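Local atomic coordinates of CRISPR-associated protein, Cse1 family (Acidimicrobium ferrooxidans, PDB entry 4H3T), a protein that probably serves as the large Cse1 subunit of the type I-E CRISPR surveillance complex Cascade, which recognises invading DNA. Residues M8-L12 against S13-W17; S156-E159 against A160-L164; E340-G344 against V345-V349. The protein carries 1 engineered substitution. One frame throughout, in Å; residues are numbered along the deposited sequence.

Contact 1: residues M8-L12 against S13-W17; sequences MHFDL and SSEPW
Glu15 CB lies over one face of the Phe10 ring, 3.8 Å from its centroid and 25° off the normal, a CH-pi contact displaced toward the rim; Pro16 O and Trp17 CB come to the ring's edge. Leu12 CD2 stands over the five-membered ring of Trp17, 3.7 Å from its centroid and only 6° off the normal. In the plane of that indole, Trp17 NE1 donates to Leu12 O (3.0 Å) on a carbonyl lone pair, so Leu12 helps to fix the rotation of the ring. Asp11 accepts the bonds that close the turn between the rings. Its carbonyl O accepts from Glu15 N (2.8 Å) and Ser14 N, while OD1 takes Ser13 N and, on the syn side, Ser13 OG at 2.7 Å, both from one face of the carboxylate. With chi1 at -180° the carboxylate points away from its own amide and reaches Ser13. Water 2 links Glu15 OE2 to Asp11 N. Arg99 forms a salt bridge with Asp11 OD2; helix 157-170 packs on Phe10, Leu12 and Trp17, and helix 52-68 touches Trp17, the residue that leads into strand 18-22.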
HETATM    1  N   MSE A   8     -21.763  28.485  -5.874  1.00 50.62           N
HETATM    2  CA  MSE A   8     -20.906  27.407  -6.329  1.00 45.40           C
HETATM    3  C   MSE A   8     -21.188  26.119  -5.512  1.00 51.71           C
HETATM    4  O   MSE A   8     -21.206  26.150  -4.287  1.00 51.06           O
HETATM    5  CB  MSE A   8     -19.430  27.801  -6.175  1.00 44.59           C
HETATM    6  CG  MSE A   8     -19.079  28.994  -7.043  1.00 49.56           C
HETATM    7 SE   MSE A   8     -17.255  29.473  -6.764  0.70 50.39          SE
HETATM    8  CE  MSE A   8     -17.443  30.413  -5.127  1.00 51.40           C
ATOM      9  N   HIS A   9     -21.464  25.034  -6.221  1.00 49.22           N
ATOM     10  CA  HIS A   9     -21.749  23.719  -5.697  1.00 48.38           C
ATOM     11  C   HIS A   9     -21.048  22.654  -6.517  1.00 50.41           C
ATOM     12  O   HIS A   9     -20.847  22.841  -7.721  1.00 49.51           O
ATOM     13  CB  HIS A   9     -23.263  23.457  -5.732  1.00 50.96           C
ATOM     14  CG  HIS A   9     -24.033  24.376  -4.840  1.00 57.02           C
ATOM     15  ND1 HIS A   9     -23.806  24.417  -3.468  1.00 59.60           N
ATOM     16  CD2 HIS A   9     -24.961  25.309  -5.153  1.00 59.92           C
ATOM     17  CE1 HIS A   9     -24.635  25.334  -2.991  1.00 60.73           C
ATOM     18  NE2 HIS A   9     -25.322  25.922  -3.966  1.00 60.79           N
ATOM     19  N   PHE A  10     -20.670  21.543  -5.862  1.00 46.09           N
ATOM     20  CA  PHE A  10     -20.090  20.356  -6.530  1.00 44.62           C
ATOM     21  C   PHE A  10     -20.417  19.155  -5.657  1.00 44.45           C
ATOM     22  O   PHE A  10     -19.722  18.839  -4.683  1.00 43.58           O
ATOM     23  CB  PHE A  10     -18.589  20.523  -6.826  1.00 44.31           C
ATOM     24  CG  PHE A  10     -18.017  19.450  -7.718  1.00 45.33           C
ATOM     25  CD1 PHE A  10     -18.213  19.490  -9.100  1.00 46.83           C
ATOM     26  CD2 PHE A  10     -17.328  18.365  -7.179  1.00 45.65           C
ATOM     27  CE1 PHE A  10     -17.662  18.506  -9.916  1.00 44.90           C
ATOM     28  CE2 PHE A  10     -16.769  17.392  -8.004  1.00 47.53           C
ATOM     29  CZ  PHE A  10     -16.978  17.444  -9.357  1.00 46.23           C
ATOM     30  N   ASP A  11     -21.542  18.533  -5.979  1.00 42.90           N
ATOM     31  CA  ASP A  11     -22.098  17.416  -5.220  1.00 43.36           C
ATOM     32  C   ASP A  11     -21.359  16.134  -5.630  1.00 45.13           C
ATOM     33  O   ASP A  11     -21.565  15.600  -6.720  1.00 42.61           O
ATOM     34  CB  ASP A  11     -23.633  17.323  -5.446  1.00 46.64           C
ATOM     35  CG  ASP A  11     -24.369  16.197  -4.704  1.00 51.05           C
ATOM     36  OD1 ASP A  11     -23.716  15.323  -4.153  1.00 49.09           O
ATOM     37  OD2 ASP A  11     -25.580  16.182  -4.725  1.00 56.13           O
ATOM     38  N   LEU A  12     -20.565  15.620  -4.710  1.00 41.59           N
ATOM     39  CA  LEU A  12     -19.733  14.427  -4.925  1.00 41.21           C
ATOM     40  C   LEU A  12     -20.554  13.157  -5.068  1.00 44.52           C
ATOM     41  O   LEU A  12     -20.045  12.134  -5.553  1.00 43.80           O
ATOM     42  CB  LEU A  12     -18.720  14.293  -3.778  1.00 37.83           C
ATOM     43  CG  LEU A  12     -17.717  15.433  -3.586  1.00 42.77           C
ATOM     44  CD1 LEU A  12     -16.881  15.174  -2.341  1.00 43.49           C
ATOM     45  CD2 LEU A  12     -16.859  15.621  -4.810  1.00 40.20           C
ATOM     46  N   SER A  13     -21.805  13.179  -4.654  1.00 44.42           N
ATOM     47  CA  SER A  13     -22.651  12.008  -4.886  1.00 43.76           C
ATOM     48  C   SER A  13     -23.174  11.939  -6.331  1.00 49.26           C
ATOM     49  O   SER A  13     -23.595  10.870  -6.740  1.00 47.50           O
ATOM     50  CB  SER A  13     -23.839  11.981  -3.929  1.00 47.58           C
ATOM     51  OG  SER A  13     -24.864  12.898  -4.286  1.00 46.50           O
ATOM     52  N   SER A  14     -23.232  13.076  -7.084  1.00 46.81           N
ATOM     53  CA  SER A  14     -23.832  13.080  -8.417  1.00 46.77           C
ATOM     54  C   SER A  14     -22.935  13.653  -9.527  1.00 52.50           C
ATOM     55  O   SER A  14     -23.225  13.433 -10.694  1.00 53.92           O
ATOM     56  CB  SER A  14     -25.165  13.841  -8.390  1.00 51.25           C
ATOM     57  OG  SER A  14     -24.978  15.128  -7.818  1.00 56.03           O
ATOM     58  N   GLU A  15     -21.824  14.277  -9.197  1.00 48.57           N
ATOM     59  CA  GLU A  15     -20.861  14.796 -10.198  1.00 49.59           C
ATOM     60  C   GLU A  15     -19.737  13.825 -10.417  1.00 48.83           C
ATOM     61  O   GLU A  15     -19.305  13.190  -9.456  1.00 44.69           O
ATOM     62  CB  GLU A  15     -20.211  16.112  -9.723  1.00 50.62           C
ATOM     63  CG  GLU A  15     -21.219  17.186  -9.465  1.00 55.80           C
ATOM     64  CD  GLU A  15     -21.639  18.014 -10.651  1.00 78.84           C
ATOM     65  OE1 GLU A  15     -21.512  17.561 -11.813  1.00 73.05           O
ATOM     66  OE2 GLU A  15     -22.098  19.146 -10.398  1.00 87.73           O
ATOM     67  N   PRO A  16     -19.155  13.803 -11.621  1.00 48.07           N
ATOM     68  CA  PRO A  16     -18.059  12.833 -11.883  1.00 47.52           C
ATOM     69  C   PRO A  16     -16.714  13.259 -11.280  1.00 48.28           C
ATOM     70  O   PRO A  16     -16.275  14.373 -11.486  1.00 44.59           O
ATOM     71  CB  PRO A  16     -18.005  12.751 -13.422  1.00 50.47           C
ATOM     72  CG  PRO A  16     -18.662  13.998 -13.935  1.00 56.30           C
ATOM     73  CD  PRO A  16     -19.602  14.500 -12.857  1.00 51.88           C
ATOM     74  N   TRP A  17     -16.086  12.392 -10.463  1.00 40.98           N
ATOM     75  CA  TRP A  17     -14.769  12.710  -9.944  1.00 38.28           C
ATOM     76  C   TRP A  17     -13.881  11.497  -9.620  1.00 42.26           C
ATOM     77  O   TRP A  17     -12.727  11.709  -9.280  1.00 40.16           O
ATOM     78  CB  TRP A  17     -14.874  13.605  -8.675  1.00 37.34           C
ATOM     79  CG  TRP A  17     -15.559  12.986  -7.514  1.00 38.03           C
ATOM     80  CD1 TRP A  17     -16.892  12.731  -7.383  1.00 41.15           C
ATOM     81  CD2 TRP A  17     -14.940  12.536  -6.308  1.00 36.93           C
ATOM     82  NE1 TRP A  17     -17.143  12.123  -6.187  1.00 40.27           N
ATOM     83  CE2 TRP A  17     -15.970  12.039  -5.472  1.00 39.96           C
ATOM     84  CE3 TRP A  17     -13.632  12.618  -5.796  1.00 38.47           C
ATOM     85  CZ2 TRP A  17     -15.730  11.602  -4.157  1.00 39.02           C
ATOM     86  CZ3 TRP A  17     -13.397  12.211  -4.491  1.00 38.86           C
ATOM     87  CH2 TRP A  17     -14.444  11.718  -3.676  1.00 38.47           C
TER
HETATM   88  O   HOH W   1     -20.524  21.988 -10.354  1.00 62.88           O
HETATM   89  O   HOH W   2     -23.205  19.543  -8.117  1.00 56.25           O

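Contact 2: residues S156-E159 against A160-L164; sequences SPAE and AARWL
The guanidinium of Arg162 folds back over the preceding turn, with Ala158 O and Glu159 CA over one of its faces. Its chain runs back toward the helix start, bent at the third torsion (chi3 -61°), which brings NH2 to 3.5 Å from Glu159 CG and NH1 to 3.9 Å from Ala158 CB. The two side chains therefore meet through the aliphatic part of Glu159: the carboxylate and guanidinium planes stand 87° apart, and Glu159 OE2 remains 4.8 Å from Arg162 NH2, too far for a salt bridge, although the opposite charges may still attract weakly. The polar end of Arg162 is engaged elsewhere, NH1 donating to Trp17 O and pairing with Glu29.

Glu159 likewise runs back toward the helix start, where its carboxylate meets Ser156. With CG anti to its carbonyl carbon and the chain extended beyond, OE1 reaches back to Ser156 N at 2.9 Å. That bond is almost straight, 172° at the hydrogen, and meets the oxygen on its anti side, out of the carboxylate plane. In return Glu159 N donates to Ser156 OG (3.1 Å). Trp163 lies one turn further on, its CD1 3.1 Å from Glu159 O, the same carbonyl that accepts from Trp163 N.

Underneath runs the regular i to i+4 ladder, from Ala160 N to Ser156 O through Trp163 N to Glu159 O. Ala160 and Ala161 present only methyl groups: the Ala160 methyl touches Leu267 of strand 263-272 and that of Ala161 touches Trp17. The reciprocal pair of bonds between Ser156 at the N-cap and Glu159 three residues on satisfies two amides at the start of helix 157-170, and is the defining pattern of a capping box.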
ATOM      1  N   SER A 156      -9.335  21.606 -10.880  1.00 38.53           N
ATOM      2  CA  SER A 156     -10.760  21.451 -11.095  1.00 37.83           C
ATOM      3  C   SER A 156     -11.394  20.988  -9.771  1.00 41.39           C
ATOM      4  O   SER A 156     -10.701  20.427  -8.886  1.00 37.39           O
ATOM      5  CB  SER A 156     -11.029  20.380 -12.176  1.00 41.47           C
ATOM      6  OG  SER A 156     -10.610  19.132 -11.654  1.00 40.68           O
ATOM      7  N   PRO A 157     -12.719  21.138  -9.606  1.00 39.86           N
ATOM      8  CA  PRO A 157     -13.381  20.563  -8.394  1.00 39.15           C
ATOM      9  C   PRO A 157     -13.092  19.048  -8.197  1.00 41.07           C
ATOM     10  O   PRO A 157     -12.771  18.637  -7.095  1.00 38.16           O
ATOM     11  CB  PRO A 157     -14.871  20.874  -8.628  1.00 41.17           C
ATOM     12  CG  PRO A 157     -14.852  22.116  -9.493  1.00 44.74           C
ATOM     13  CD  PRO A 157     -13.690  21.845 -10.462  1.00 42.64           C
ATOM     14  N   ALA A 158     -13.144  18.230  -9.253  1.00 38.04           N
ATOM     15  CA  ALA A 158     -12.866  16.781  -9.157  1.00 36.34           C
ATOM     16  C   ALA A 158     -11.425  16.514  -8.675  1.00 38.16           C
ATOM     17  O   ALA A 158     -11.244  15.643  -7.824  1.00 37.77           O
ATOM     18  CB  ALA A 158     -13.086  16.113 -10.511  1.00 37.12           C
ATOM     19  N   GLU A 159     -10.411  17.251  -9.209  1.00 37.66           N
ATOM     20  CA  GLU A 159      -9.018  17.071  -8.777  1.00 38.23           C
ATOM     21  C   GLU A 159      -8.870  17.439  -7.327  1.00 40.96           C
ATOM     22  O   GLU A 159      -8.188  16.750  -6.560  1.00 37.62           O
ATOM     23  CB  GLU A 159      -8.012  17.921  -9.576  1.00 40.18           C
ATOM     24  CG  GLU A 159      -7.858  17.513 -11.038  1.00 50.33           C
ATOM     25  CD  GLU A 159      -7.214  18.525 -11.981  1.00 57.87           C
ATOM     26  OE1 GLU A 159      -7.342  19.756 -11.785  1.00 48.78           O
ATOM     27  OE2 GLU A 159      -6.667  18.068 -13.000  1.00 62.31           O
ATOM     28  N   ALA A 160      -9.507  18.549  -6.937  1.00 38.51           N
ATOM     29  CA  ALA A 160      -9.368  19.031  -5.563  1.00 37.44           C
ATOM     30  C   ALA A 160      -9.995  18.039  -4.596  1.00 39.39           C
ATOM     31  O   ALA A 160      -9.431  17.779  -3.549  1.00 36.71           O
ATOM     32  CB  ALA A 160      -9.990  20.408  -5.375  1.00 37.58           C
ATOM     33  N   ALA A 161     -11.139  17.490  -4.959  1.00 37.95           N
ATOM     34  CA  ALA A 161     -11.824  16.484  -4.099  1.00 38.48           C
ATOM     35  C   ALA A 161     -10.948  15.242  -3.896  1.00 39.47           C
ATOM     36  O   ALA A 161     -10.857  14.739  -2.772  1.00 36.49           O
ATOM     37  CB  ALA A 161     -13.151  16.092  -4.695  1.00 38.56           C
ATOM     38  N   ARG A 162     -10.329  14.725  -4.977  1.00 36.33           N
ATOM     39  CA  ARG A 162      -9.470  13.552  -4.865  1.00 35.59           C
ATOM     40  C   ARG A 162      -8.280  13.838  -3.952  1.00 37.77           C
ATOM     41  O   ARG A 162      -7.999  13.051  -3.044  1.00 34.58           O
ATOM     42  CB  ARG A 162      -8.960  13.112  -6.217  1.00 36.13           C
ATOM     43  CG  ARG A 162     -10.017  12.474  -7.064  1.00 36.62           C
ATOM     44  CD  ARG A 162      -9.451  11.837  -8.305  1.00 37.98           C
ATOM     45  NE  ARG A 162      -8.773  12.747  -9.214  1.00 36.58           N
ATOM     46  CZ  ARG A 162      -9.283  13.295 -10.305  1.00 44.48           C
ATOM     47  NH1 ARG A 162     -10.569  13.158 -10.588  1.00 37.78           N
ATOM     48  NH2 ARG A 162      -8.530  14.063 -11.080  1.00 41.16           N
ATOM     49  N   TRP A 163      -7.613  14.990  -4.150  1.00 34.96           N
ATOM     50  CA  TRP A 163      -6.471  15.314  -3.325  1.00 35.73           C
ATOM     51  C   TRP A 163      -6.821  15.642  -1.878  1.00 39.14           C
ATOM     52  O   TRP A 163      -5.980  15.436  -0.980  1.00 37.21           O
ATOM     53  CB  TRP A 163      -5.652  16.410  -3.908  1.00 36.89           C
ATOM     54  CG  TRP A 163      -4.929  15.975  -5.137  1.00 39.59           C
ATOM     55  CD1 TRP A 163      -5.092  16.468  -6.399  1.00 43.27           C
ATOM     56  CD2 TRP A 163      -3.873  15.028  -5.212  1.00 40.39           C
ATOM     57  NE1 TRP A 163      -4.198  15.866  -7.256  1.00 43.77           N
ATOM     58  CE2 TRP A 163      -3.518  14.905  -6.581  1.00 45.26           C
ATOM     59  CE3 TRP A 163      -3.302  14.128  -4.291  1.00 42.06           C
ATOM     60  CZ2 TRP A 163      -2.504  14.053  -7.013  1.00 44.94           C
ATOM     61  CZ3 TRP A 163      -2.311  13.281  -4.727  1.00 43.74           C
ATOM     62  CH2 TRP A 163      -1.957  13.218  -6.085  1.00 44.92           C
ATOM     63  N   LEU A 164      -8.033  16.140  -1.654  1.00 36.11           N
ATOM     64  CA  LEU A 164      -8.541  16.423  -0.323  1.00 36.23           C
ATOM     65  C   LEU A 164      -8.665  15.127   0.499  1.00 39.51           C
ATOM     66  O   LEU A 164      -8.206  15.075   1.619  1.00 37.44           O
ATOM     67  CB  LEU A 164      -9.887  17.127  -0.455  1.00 37.32           C
ATOM     68  CG  LEU A 164     -10.694  17.414   0.763  1.00 41.39           C
ATOM     69  CD1 LEU A 164      -9.927  18.329   1.713  1.00 40.35           C
ATOM     70  CD2 LEU A 164     -12.011  18.061   0.360  1.00 44.48           C
TER

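Contact 3: residues E340-G344 against V345-V349; sequences EQRAG and VLSFV
Arg342 and Ser347 meet where the chain passes from strand 340-341 through a short loop into helix 344-350, with Ala343 at the N-cap. From CB, directed toward the helix, the Arg342 chain takes the position between backbone N and carbonyl carbon (chi1 73°), which sets CG 3.5 Å from Ser347 OG. CD lies 3.6 Å from that same Ser347 OG and packs against Leu346 CB at 4.1 Å. Beyond it the chain bends and the guanidinium departs from the helix start: NE is hydrogen-bonded outside the two segments, NH1 makes a salt bridge with Glu350 and donates to Leu391 O, and NH2 donates to Leu334 O, so the group is gripped at both terminal nitrogens.

The first turn is closed by backbone bonds. Leu346 N donates to Ala343 O at 2.9 Å, and Ser347 N adds a weak bond to the same oxygen; Phe348 N reaches Gly344 O, the regular i to i+4 pairing. The Ala343 methyl has Val345 CG1 and Leu346 CG to one side, each at 4.3 Å. Phe348 meets the rings of Trp77 and Tyr223 edge-to-face. A water bridges loop and helix, 2.7 Å from Arg342 O, to which it donates, and 2.8 Å from Ser347 OG.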
ATOM      1  N   GLU A 340       4.599 -11.770  14.399  1.00 54.58           N
ATOM      2  CA  GLU A 340       3.952 -11.085  13.285  1.00 51.16           C
ATOM      3  C   GLU A 340       2.502 -11.502  13.168  1.00 53.76           C
ATOM      4  O   GLU A 340       2.193 -12.667  13.367  1.00 54.73           O
ATOM      5  CB  GLU A 340       4.655 -11.434  11.992  1.00 51.76           C
ATOM      6  CG  GLU A 340       6.095 -10.944  11.809  1.00 55.57           C
ATOM      7  CD  GLU A 340       6.657 -11.339  10.450  1.00 72.05           C
ATOM      8  OE1 GLU A 340       6.405 -12.485  10.004  1.00 69.73           O
ATOM      9  OE2 GLU A 340       7.397 -10.525   9.853  1.00 70.25           O
ATOM     10  N   GLN A 341       1.636 -10.605  12.743  1.00 47.07           N
ATOM     11  CA  GLN A 341       0.207 -10.887  12.599  1.00 46.73           C
ATOM     12  C   GLN A 341      -0.244 -10.251  11.288  1.00 47.62           C
ATOM     13  O   GLN A 341      -0.108  -9.024  11.097  1.00 44.19           O
ATOM     14  CB  GLN A 341      -0.427 -10.299  13.889  1.00 48.49           C
ATOM     15  CG  GLN A 341      -1.920 -10.029  14.095  1.00 70.55           C
ATOM     16  CD  GLN A 341      -2.093  -8.787  15.051  1.00 81.97           C
ATOM     17  OE1 GLN A 341      -1.176  -8.353  15.876  1.00 67.57           O
ATOM     18  NE2 GLN A 341      -3.225  -8.120  14.901  1.00 68.85           N
ATOM     19  N   ARG A 342      -0.752 -11.062  10.367  1.00 45.22           N
ATOM     20  CA  ARG A 342      -1.167 -10.576   9.063  1.00 46.85           C
ATOM     21  C   ARG A 342      -2.375  -9.588   9.162  1.00 47.91           C
ATOM     22  O   ARG A 342      -3.074  -9.507  10.181  1.00 46.01           O
ATOM     23  CB  ARG A 342      -1.490 -11.743   8.085  1.00 48.25           C
ATOM     24  CG  ARG A 342      -2.782 -12.471   8.379  1.00 47.31           C
ATOM     25  CD  ARG A 342      -3.030 -13.695   7.488  1.00 43.73           C
ATOM     26  NE  ARG A 342      -1.845 -14.533   7.313  1.00 48.04           N
ATOM     27  CZ  ARG A 342      -1.727 -15.535   6.459  1.00 53.61           C
ATOM     28  NH1 ARG A 342      -2.773 -15.936   5.744  1.00 48.69           N
ATOM     29  NH2 ARG A 342      -0.585 -16.186   6.354  1.00 48.14           N
ATOM     30  N   ALA A 343      -2.516  -8.771   8.117  1.00 42.39           N
ATOM     31  CA  ALA A 343      -3.647  -7.848   7.946  1.00 40.83           C
ATOM     32  C   ALA A 343      -4.941  -8.617   8.091  1.00 43.48           C
ATOM     33  O   ALA A 343      -5.081  -9.710   7.547  1.00 41.70           O
ATOM     34  CB  ALA A 343      -3.589  -7.171   6.602  1.00 42.15           C
ATOM     35  N   GLY A 344      -5.888  -8.070   8.854  1.00 41.66           N
ATOM     36  CA  GLY A 344      -7.134  -8.793   9.124  1.00 43.32           C
ATOM     37  C   GLY A 344      -7.904  -9.127   7.860  1.00 43.49           C
ATOM     38  O   GLY A 344      -8.588 -10.133   7.785  1.00 44.41           O
ATOM     39  N   VAL A 345      -7.736  -8.309   6.815  1.00 41.01           N
ATOM     40  CA  VAL A 345      -8.415  -8.546   5.512  1.00 39.21           C
ATOM     41  C   VAL A 345      -7.910  -9.843   4.868  1.00 44.08           C
ATOM     42  O   VAL A 345      -8.685 -10.567   4.221  1.00 43.30           O
ATOM     43  CB  VAL A 345      -8.307  -7.324   4.547  1.00 39.66           C
ATOM     44  CG1 VAL A 345      -6.930  -7.145   3.931  1.00 39.88           C
ATOM     45  CG2 VAL A 345      -9.357  -7.450   3.468  1.00 39.74           C
ATOM     46  N   LEU A 346      -6.616 -10.173   5.088  1.00 39.92           N
ATOM     47  CA  LEU A 346      -6.085 -11.400   4.538  1.00 41.79           C
ATOM     48  C   LEU A 346      -6.629 -12.634   5.284  1.00 46.44           C
ATOM     49  O   LEU A 346      -6.873 -13.668   4.653  1.00 47.54           O
ATOM     50  CB  LEU A 346      -4.552 -11.339   4.564  1.00 41.93           C
ATOM     51  CG  LEU A 346      -3.933 -10.220   3.660  1.00 44.43           C
ATOM     52  CD1 LEU A 346      -2.396 -10.346   3.688  1.00 46.65           C
ATOM     53  CD2 LEU A 346      -4.436 -10.276   2.263  1.00 44.79           C
ATOM     54  N   SER A 347      -6.793 -12.535   6.605  1.00 44.40           N
ATOM     55  CA  SER A 347      -7.411 -13.600   7.420  1.00 45.95           C
ATOM     56  C   SER A 347      -8.852 -13.762   7.000  1.00 49.66           C
ATOM     57  O   SER A 347      -9.320 -14.864   6.900  1.00 47.33           O
ATOM     58  CB  SER A 347      -7.364 -13.231   8.892  1.00 48.75           C
ATOM     59  OG  SER A 347      -6.057 -13.041   9.390  1.00 52.59           O
ATOM     60  N   PHE A 348      -9.553 -12.652   6.651  1.00 43.71           N
ATOM     61  CA  PHE A 348     -10.908 -12.817   6.161  1.00 44.25           C
ATOM     62  C   PHE A 348     -10.918 -13.578   4.809  1.00 49.36           C
ATOM     63  O   PHE A 348     -11.630 -14.565   4.653  1.00 45.41           O
ATOM     64  CB  PHE A 348     -11.584 -11.448   5.992  1.00 44.57           C
ATOM     65  CG  PHE A 348     -12.930 -11.560   5.362  1.00 45.52           C
ATOM     66  CD1 PHE A 348     -13.927 -12.331   5.952  1.00 47.79           C
ATOM     67  CD2 PHE A 348     -13.219 -10.900   4.173  1.00 44.37           C
ATOM     68  CE1 PHE A 348     -15.194 -12.412   5.389  1.00 50.13           C
ATOM     69  CE2 PHE A 348     -14.470 -11.037   3.568  1.00 47.72           C
ATOM     70  CZ  PHE A 348     -15.457 -11.784   4.191  1.00 48.31           C
ATOM     71  N   VAL A 349     -10.110 -13.099   3.836  1.00 45.58           N
ATOM     72  CA  VAL A 349     -10.064 -13.670   2.473  1.00 46.65           C
ATOM     73  C   VAL A 349      -9.625 -15.186   2.510  1.00 51.25           C
ATOM     74  O   VAL A 349     -10.023 -15.971   1.646  1.00 49.14           O
ATOM     75  CB  VAL A 349      -9.146 -12.831   1.515  1.00 51.84           C
ATOM     76  CG1 VAL A 349      -8.927 -13.540   0.166  1.00 53.79           C
ATOM     77  CG2 VAL A 349      -9.777 -11.484   1.254  1.00 51.94           C
TER
HETATM   78  O   HOH W   3      -5.086 -11.041  11.043  1.00 45.71           O

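Overall arrangement
Contacts 1 and 2 form one packed unit, their centres 10 Å apart, although well over a hundred residues of chain separate them. Trp17 O lies 2.9 Å from Arg162 NH1, a probable hydrogen bond. Elsewhere in the interface, Phe10 CG packs on Pro157 CB at 3.6 Å, and the Trp17 side chain sits against the methyls of Ala158 and Ala161, so the N-terminal turn lies along the first turns of helix 157-170. Contact 3 is separate: its centre is 35 Å from contact 1 and 32 Å from contact 2, with nearest atoms about 21 Å away in both cases. Contacts 2 and 3 lie on opposite sides of the chain's centre.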